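Long-range contacts in cellulose 1,4-beta-cellobiosidase (Clostridium thermocellum, PDB 3ZQX), which probably binds cellulose as the family 3b carbohydrate-binding module of a cellulosomal cellobiohydrolase: residues 37-43 with 129-135; 20-26 with 93-99. The protein carries 1 engineered substitution. All coordinates share one frame; numbering follows the deposited sequence.

Overall arrangement
From the N terminus the chain first lays down residues 20-26, then 37-43, before returning as 93-99 and finally 129-135. The segments therefore alternate: contact 2 joins 20-26 to 93-99 and closes a loop of 66 residues, while contact 1 joins 37-43 to 129-135 across 85 residues, so the two closures cross rather than nest. Each is an antiparallel strand pairing in a different sheet of the beta sandwich. Their centres lie about 13 Å apart, and between them the buried faces meet: Y42 packs on F99 and F23, L40 on F23, and V130 also touches F23. All four segments thus help to build one hydrophobic interior.

Contact 1: 37-43 with 129-135; sequences DIVLRYY and KVTLYKN
L40 packs against V130 and L132 where two antiparallel strands, 38-43 and 130-134, lie next to each other in one sheet of the CBM3 beta sandwich. L40 CG sits 3.7 Å from V130 CG1, held there by a chi1 of 176° that turns it away from the backbone N, while L40 CB meets L132 CD2, also at 3.7 Å. I38, two residues before L40 on the same strand, touches the same L132 methyl, CD2, with its CG2, and V130 CG2 leans on CD2 of the Y42 ring. This apolar face looks into the sandwich, where F23 and I25 of the opposing sheet cover L40.

The strands themselves are stitched at two hydrogen-bonded pairs. V39 and Y133 exchange a reciprocal couple, V39 N to Y133 O at 2.9 Å and Y133 N to V39 O at 2.8 Å; R41 and T131 do the same with slightly longer bonds.

The side chains of V39, R41, T131 and Y133 lie on the other, more polar face. V39 CB lies against Y133 CB, and the ring of Y133 runs on across the R41 chain at about a right angle, its CE1 4.0 Å from R41 CD. The extended arginine takes its NE onward to a hydrogen bond with Q80 on strand 78-83, which flanks 38-43 on the side away from 130-134. T131 is buried, yet its hydroxyl is paired: chi1 of 53° turns OG1 to the edge of the Y43 ring, where it hydrogen-bonds Y43 OH at 2.8 Å. The contact finishes at one water, which accepts from R41 NH1 and is also hydrogen-bonded to two phenol oxygens, Y43 OH at 2.7 Å and, by a longer bond, Y133 OH.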
loop_
_atom_site.group_PDB
_atom_site.type_symbol
_atom_site.label_atom_id
_atom_site.label_comp_id
_atom_site.label_asym_id
_atom_site.label_seq_id
_atom_site.Cartn_x
_atom_site.Cartn_y
_atom_site.Cartn_z
ATOM N N ASP A 37 -14.308 -4.174 -1.367
ATOM C CA ASP A 37 -13.995 -5.604 -1.320
ATOM C C ASP A 37 -12.505 -5.921 -1.481
ATOM O O ASP A 37 -12.120 -7.093 -1.477
ATOM C CB ASP A 37 -14.803 -6.348 -2.380
ATOM C CG ASP A 37 -16.275 -6.327 -2.084
ATOM O OD1 ASP A 37 -16.644 -6.415 -0.892
ATOM O OD2 ASP A 37 -17.072 -6.210 -3.033
ATOM N N ILE A 38 -11.676 -4.895 -1.602
ATOM C CA ILE A 38 -10.252 -5.084 -1.868
ATOM C C ILE A 38 -9.396 -4.609 -0.696
ATOM O O ILE A 38 -9.658 -3.545 -0.129
ATOM C CB ILE A 38 -9.867 -4.361 -3.181
ATOM C CG1 ILE A 38 -10.564 -5.034 -4.368
ATOM C CG2 ILE A 38 -8.361 -4.324 -3.366
ATOM C CD1 ILE A 38 -10.535 -4.245 -5.654
ATOM N N VAL A 39 -8.402 -5.412 -0.324
ATOM C CA VAL A 39 -7.475 -5.095 0.750
ATOM C C VAL A 39 -6.072 -5.025 0.161
ATOM O O VAL A 39 -5.635 -5.957 -0.520
ATOM C CB VAL A 39 -7.515 -6.202 1.824
ATOM C CG1 VAL A 39 -6.436 -5.988 2.868
ATOM C CG2 VAL A 39 -8.894 -6.274 2.477
ATOM N N LEU A 40 -5.373 -3.922 0.411
ATOM C CA LEU A 40 -3.986 -3.749 -0.018
ATOM C C LEU A 40 -3.066 -3.795 1.200
ATOM O O LEU A 40 -3.403 -3.240 2.248
ATOM C CB LEU A 40 -3.839 -2.402 -0.740
ATOM C CG LEU A 40 -2.439 -1.961 -1.190
ATOM C CD1 LEU A 40 -2.510 -1.044 -2.411
ATOM C CD2 LEU A 40 -1.670 -1.288 -0.068
ATOM N N ARG A 41 -1.908 -4.452 1.073
ATOM C CA ARG A 41 -0.923 -4.442 2.159
ATOM C C ARG A 41 0.476 -4.087 1.677
ATOM O O ARG A 41 0.970 -4.632 0.682
ATOM C CB ARG A 41 -0.897 -5.783 2.902
ATOM C CG ARG A 41 -2.200 -6.061 3.622
ATOM C CD ARG A 41 -2.213 -7.403 4.342
ATOM N NE ARG A 41 -3.481 -7.529 5.062
ATOM C CZ ARG A 41 -3.922 -8.640 5.639
ATOM N NH1 ARG A 41 -3.215 -9.755 5.569
ATOM N NH2 ARG A 41 -5.087 -8.630 6.276
ATOM N N TYR A 42 1.084 -3.149 2.403
ATOM C CA TYR A 42 2.471 -2.736 2.225
ATOM C C TYR A 42 3.237 -3.156 3.473
ATOM O O TYR A 42 2.928 -2.707 4.579
ATOM C CB TYR A 42 2.545 -1.206 2.035
ATOM C CG TYR A 42 3.961 -0.654 1.952
ATOM C CD1 TYR A 42 4.678 -0.343 3.099
ATOM C CD2 TYR A 42 4.579 -0.451 0.720
ATOM C CE1 TYR A 42 5.972 0.153 3.023
ATOM C CE2 TYR A 42 5.869 0.033 0.634
ATOM C CZ TYR A 42 6.566 0.339 1.783
ATOM O OH TYR A 42 7.852 0.820 1.662
ATOM N N TYR A 43 4.212 -4.041 3.287
ATOM C CA TYR A 43 4.895 -4.710 4.393
ATOM C C TYR A 43 6.124 -3.947 4.848
ATOM O O TYR A 43 6.991 -3.608 4.041
ATOM C CB TYR A 43 5.271 -6.141 3.978
ATOM C CG TYR A 43 4.051 -6.952 3.619
ATOM C CD1 TYR A 43 3.316 -7.593 4.603
ATOM C CD2 TYR A 43 3.588 -7.018 2.303
ATOM C CE1 TYR A 43 2.169 -8.308 4.292
ATOM C CE2 TYR A 43 2.444 -7.728 1.978
ATOM C CZ TYR A 43 1.741 -8.372 2.972
ATOM O OH TYR A 43 0.603 -9.062 2.629
ATOM N N LYS A 129 5.534 -6.949 -4.497
ATOM C CA LYS A 129 5.775 -6.951 -3.053
ATOM C C LYS A 129 4.743 -6.160 -2.255
ATOM O O LYS A 129 4.866 -6.045 -1.041
ATOM C CB LYS A 129 7.200 -6.517 -2.724
ATOM C CG LYS A 129 8.243 -7.506 -3.218
ATOM C CD LYS A 129 9.653 -7.041 -2.893
ATOM C CE LYS A 129 10.687 -8.034 -3.398
ATOM N NZ LYS A 129 12.077 -7.550 -3.156
ATOM N N VAL A 130 3.736 -5.636 -2.942
ATOM C CA VAL A 130 2.545 -5.085 -2.307
ATOM C C VAL A 130 1.411 -5.989 -2.745
ATOM O O VAL A 130 1.233 -6.228 -3.937
ATOM C CB VAL A 130 2.309 -3.618 -2.735
ATOM C CG1 VAL A 130 0.955 -3.094 -2.257
ATOM C CG2 VAL A 130 3.439 -2.748 -2.214
ATOM N N THR A 131 0.643 -6.492 -1.793
ATOM C CA THR A 131 -0.359 -7.511 -2.078
ATOM C C THR A 131 -1.766 -6.937 -2.138
ATOM O O THR A 131 -2.063 -5.883 -1.551
ATOM C CB THR A 131 -0.353 -8.603 -1.015
ATOM O OG1 THR A 131 -0.476 -7.969 0.261
ATOM C CG2 THR A 131 0.926 -9.442 -1.084
ATOM N N LEU A 132 -2.610 -7.608 -2.915
ATOM C CA LEU A 132 -4.052 -7.398 -2.862
ATOM C C LEU A 132 -4.758 -8.691 -2.497
ATOM O O LEU A 132 -4.416 -9.766 -3.011
ATOM C CB LEU A 132 -4.615 -6.936 -4.202
ATOM C CG LEU A 132 -4.092 -5.622 -4.752
ATOM C CD1 LEU A 132 -4.659 -5.372 -6.143
ATOM C CD2 LEU A 132 -4.412 -4.471 -3.803
ATOM N N TYR A 133 -5.768 -8.555 -1.638
ATOM C CA TYR A 133 -6.671 -9.639 -1.269
ATOM C C TYR A 133 -8.090 -9.254 -1.635
ATOM O O TYR A 133 -8.479 -8.075 -1.544
ATOM C CB TYR A 133 -6.612 -9.916 0.234
ATOM C CG TYR A 133 -5.276 -10.439 0.695
ATOM C CD1 TYR A 133 -4.231 -9.571 0.992
ATOM C CD2 TYR A 133 -5.046 -11.800 0.818
ATOM C CE1 TYR A 133 -3.002 -10.048 1.409
ATOM C CE2 TYR A 133 -3.811 -12.283 1.237
ATOM C CZ TYR A 133 -2.795 -11.396 1.525
ATOM O OH TYR A 133 -1.560 -11.849 1.942
ATOM N N LYS A 134 -8.845 -10.244 -2.091
ATOM C CA LYS A 134 -10.238 -10.058 -2.432
ATOM C C LYS A 134 -10.924 -11.407 -2.268
ATOM O O LYS A 134 -10.361 -12.438 -2.645
ATOM C CB LYS A 134 -10.316 -9.581 -3.878
ATOM C CG LYS A 134 -11.710 -9.464 -4.430
ATOM C CD LYS A 134 -11.722 -8.732 -5.768
ATOM C CE LYS A 134 -10.734 -9.329 -6.765
ATOM N NZ LYS A 134 -11.085 -10.714 -7.191
ATOM N N ASN A 135 -12.145 -11.408 -1.757
ATOM C CA ASN A 135 -12.883 -12.644 -1.551
ATOM C C ASN A 135 -12.094 -13.667 -0.742
ATOM O O ASN A 135 -12.183 -14.860 -0.994
ATOM C CB ASN A 135 -13.322 -13.251 -2.883
ATOM C CG ASN A 135 -14.427 -14.282 -2.708
ATOM O OD1 ASN A 135 -15.333 -14.104 -1.892
ATOM N ND2 ASN A 135 -14.354 -15.365 -3.463
HETATM O O HOH W 1 -13.539 -9.231 -0.705
HETATM O O HOH W 2 -0.464 -10.431 4.705
#

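Contact 2: 20-26 with 93-99; sequences KGKFNIV and QTGEIQF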
loop_
_atom_site.group_PDB
_atom_site.type_symbol
_atom_site.label_atom_id
_atom_site.label_comp_id
_atom_site.label_asym_id
_atom_site.label_seq_id
_atom_site.Cartn_x
_atom_site.Cartn_y
_atom_site.Cartn_z
ATOM N N LYS A 20 7.422 6.954 2.188
ATOM C CA LYS A 20 6.619 7.719 1.246
ATOM C C LYS A 20 6.734 7.156 -0.155
ATOM O O LYS A 20 7.842 7.002 -0.677
ATOM C CB LYS A 20 7.062 9.186 1.251
ATOM C CG LYS A 20 6.233 10.100 0.357
ATOM C CD LYS A 20 6.685 11.547 0.436
ATOM C CE LYS A 20 5.851 12.435 -0.470
ATOM N NZ LYS A 20 6.276 13.853 -0.403
ATOM N N GLY A 21 5.597 6.968 -0.810
ATOM C CA GLY A 21 5.568 6.478 -2.168
ATOM C C GLY A 21 4.178 6.643 -2.726
ATOM O O GLY A 21 3.391 7.450 -2.217
ATOM N N LYS A 22 3.891 5.928 -3.807
ATOM C CA LYS A 22 2.554 5.918 -4.372
ATOM C C LYS A 22 2.179 4.514 -4.781
ATOM O O LYS A 22 3.038 3.717 -5.164
ATOM C CB LYS A 22 2.454 6.828 -5.601
ATOM C CG LYS A 22 2.945 8.254 -5.390
ATOM C CD LYS A 22 2.688 9.125 -6.612
ATOM C CE LYS A 22 3.214 10.534 -6.400
ATOM N NZ LYS A 22 2.823 11.432 -7.524
ATOM N N PHE A 23 0.878 4.240 -4.723
ATOM C CA PHE A 23 0.297 3.024 -5.277
ATOM C C PHE A 23 -0.639 3.389 -6.425
ATOM O O PHE A 23 -1.079 4.530 -6.548
ATOM C CB PHE A 23 -0.561 2.262 -4.254
ATOM C CG PHE A 23 0.123 1.975 -2.948
ATOM C CD1 PHE A 23 1.290 1.235 -2.897
ATOM C CD2 PHE A 23 -0.429 2.418 -1.757
ATOM C CE1 PHE A 23 1.905 0.963 -1.675
ATOM C CE2 PHE A 23 0.176 2.151 -0.542
ATOM C CZ PHE A 23 1.341 1.420 -0.504
ATOM N N ASN A 24 -0.912 2.420 -7.289
ATOM C CA ASN A 24 -1.984 2.539 -8.263
ATOM C C ASN A 24 -2.604 1.164 -8.375
ATOM O O ASN A 24 -1.886 0.207 -8.660
ATOM C CB ASN A 24 -1.398 2.990 -9.604
ATOM C CG ASN A 24 -2.438 3.152 -10.687
ATOM O OD1 ASN A 24 -3.601 3.465 -10.413
ATOM N ND2 ASN A 24 -2.025 2.937 -11.936
ATOM N N ILE A 25 -3.917 1.052 -8.183
ATOM C CA ILE A 25 -4.587 -0.233 -8.327
ATOM C C ILE A 25 -5.262 -0.267 -9.686
ATOM O O ILE A 25 -6.093 0.582 -9.993
ATOM C CB ILE A 25 -5.612 -0.485 -7.207
ATOM C CG1 ILE A 25 -4.902 -0.536 -5.849
ATOM C CG2 ILE A 25 -6.375 -1.781 -7.475
ATOM C CD1 ILE A 25 -5.846 -0.551 -4.670
ATOM N N VAL A 26 -4.883 -1.248 -10.501
ATOM C CA VAL A 26 -5.357 -1.338 -11.879
ATOM C C VAL A 26 -6.199 -2.592 -12.026
ATOM O O VAL A 26 -5.761 -3.675 -11.642
ATOM C CB VAL A 26 -4.170 -1.398 -12.862
ATOM C CG1 VAL A 26 -4.675 -1.453 -14.290
ATOM C CG2 VAL A 26 -3.243 -0.197 -12.667
ATOM N N GLN A 93 -8.614 2.151 -13.307
ATOM C CA GLN A 93 -7.593 2.213 -12.278
ATOM C C GLN A 93 -7.965 3.283 -11.274
ATOM O O GLN A 93 -8.743 4.193 -11.577
ATOM C CB GLN A 93 -6.225 2.519 -12.880
ATOM C CG GLN A 93 -6.143 3.845 -13.601
ATOM C CD GLN A 93 -4.713 4.195 -13.961
ATOM O OE1 GLN A 93 -3.888 3.312 -14.197
ATOM N NE2 GLN A 93 -4.403 5.485 -13.969
ATOM N N THR A 94 -7.389 3.195 -10.082
ATOM C CA THR A 94 -7.585 4.237 -9.093
ATOM C C THR A 94 -6.872 5.524 -9.473
ATOM O O THR A 94 -7.315 6.614 -9.109
ATOM C CB THR A 94 -7.067 3.805 -7.705
ATOM O OG1 THR A 94 -5.690 3.403 -7.792
ATOM C CG2 THR A 94 -7.884 2.657 -7.160
ATOM N N GLY A 95 -5.777 5.406 -10.215
ATOM C CA GLY A 95 -4.816 6.487 -10.286
ATOM C C GLY A 95 -3.995 6.512 -9.011
ATOM O O GLY A 95 -4.173 5.686 -8.112
ATOM N N GLU A 96 -3.086 7.472 -8.922
ATOM C CA GLU A 96 -2.153 7.491 -7.813
ATOM C C GLU A 96 -2.849 7.530 -6.461
ATOM O O GLU A 96 -3.823 8.272 -6.256
ATOM C CB GLU A 96 -1.189 8.671 -7.942
ATOM C CG GLU A 96 -1.855 10.034 -7.842
ATOM C CD GLU A 96 -0.866 11.173 -7.929
ATOM O OE1 GLU A 96 0.060 11.232 -7.102
ATOM O OE2 GLU A 96 -1.024 12.030 -8.826
ATOM N N ILE A 97 -2.353 6.700 -5.548
ATOM C CA ILE A 97 -2.704 6.819 -4.147
ATOM C C ILE A 97 -1.401 7.169 -3.450
ATOM O O ILE A 97 -0.546 6.306 -3.230
ATOM C CB ILE A 97 -3.256 5.487 -3.590
ATOM C CG1 ILE A 97 -4.448 5.000 -4.429
ATOM C CG2 ILE A 97 -3.638 5.651 -2.127
ATOM C CD1 ILE A 97 -4.926 3.596 -4.066
ATOM N N GLN A 98 -1.262 8.427 -3.058
ATOM C CA GLN A 98 -0.057 8.826 -2.354
ATOM C C GLN A 98 -0.114 8.237 -0.961
ATOM O O GLN A 98 -1.192 8.136 -0.360
ATOM C CB GLN A 98 0.046 10.344 -2.297
ATOM C CG GLN A 98 0.232 10.949 -3.670
ATOM C CD GLN A 98 0.461 12.442 -3.659
ATOM O OE1 GLN A 98 0.705 13.053 -2.612
ATOM N NE2 GLN A 98 0.398 13.042 -4.836
ATOM N N PHE A 99 1.037 7.827 -0.440
ATOM C CA PHE A 99 1.063 7.361 0.935
ATOM C C PHE A 99 2.280 7.832 1.683
ATOM O O PHE A 99 3.392 7.866 1.136
ATOM C CB PHE A 99 0.904 5.827 1.045
ATOM C CG PHE A 99 2.111 5.016 0.620
ATOM C CD1 PHE A 99 2.356 4.736 -0.719
ATOM C CD2 PHE A 99 2.962 4.474 1.580
ATOM C CE1 PHE A 99 3.448 3.968 -1.090
ATOM C CE2 PHE A 99 4.044 3.696 1.212
ATOM C CZ PHE A 99 4.289 3.444 -0.121
#
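F99 lays its ring between the ring of F23 and the backbone of G21, inside an antiparallel pairing of strands 20-26 and 97-99 in the CBM3 beta sandwich. From CB, which skirts F23 CE2, a chi1 of 73° swings the ring back over the neighbouring strand. CG sits 3.6 Å from F23 CE2; CD1 lies against the G21 carbonyl; CE1 is wedged between F23 CZ at 3.4 Å and G21 C at 3.2 Å; CZ ends over F23 CZ. The two rings form an offset stack, planes 3° apart, and the opposite face of F99 covers the K20-G21 peptide, with G21 N over the ring, the arrangement known as aromatic rescue of glycine.

On the other face of the sheet, K22 stretches alongside E96 and Q98. Its NZ forms a salt bridge with E96 OE1 at 2.8 Å, and Q98 NE2 reaches the same oxygen from the opposite face of the carboxylate, so two donors grip it.

Beyond E96 the register slips by one residue. There N24 ND2 donates to Q93 OE1 from above its carbonyl plane, and T94 OG1 accepts from I25 N at 3.0 Å while donating to G95 O at 2.8 Å.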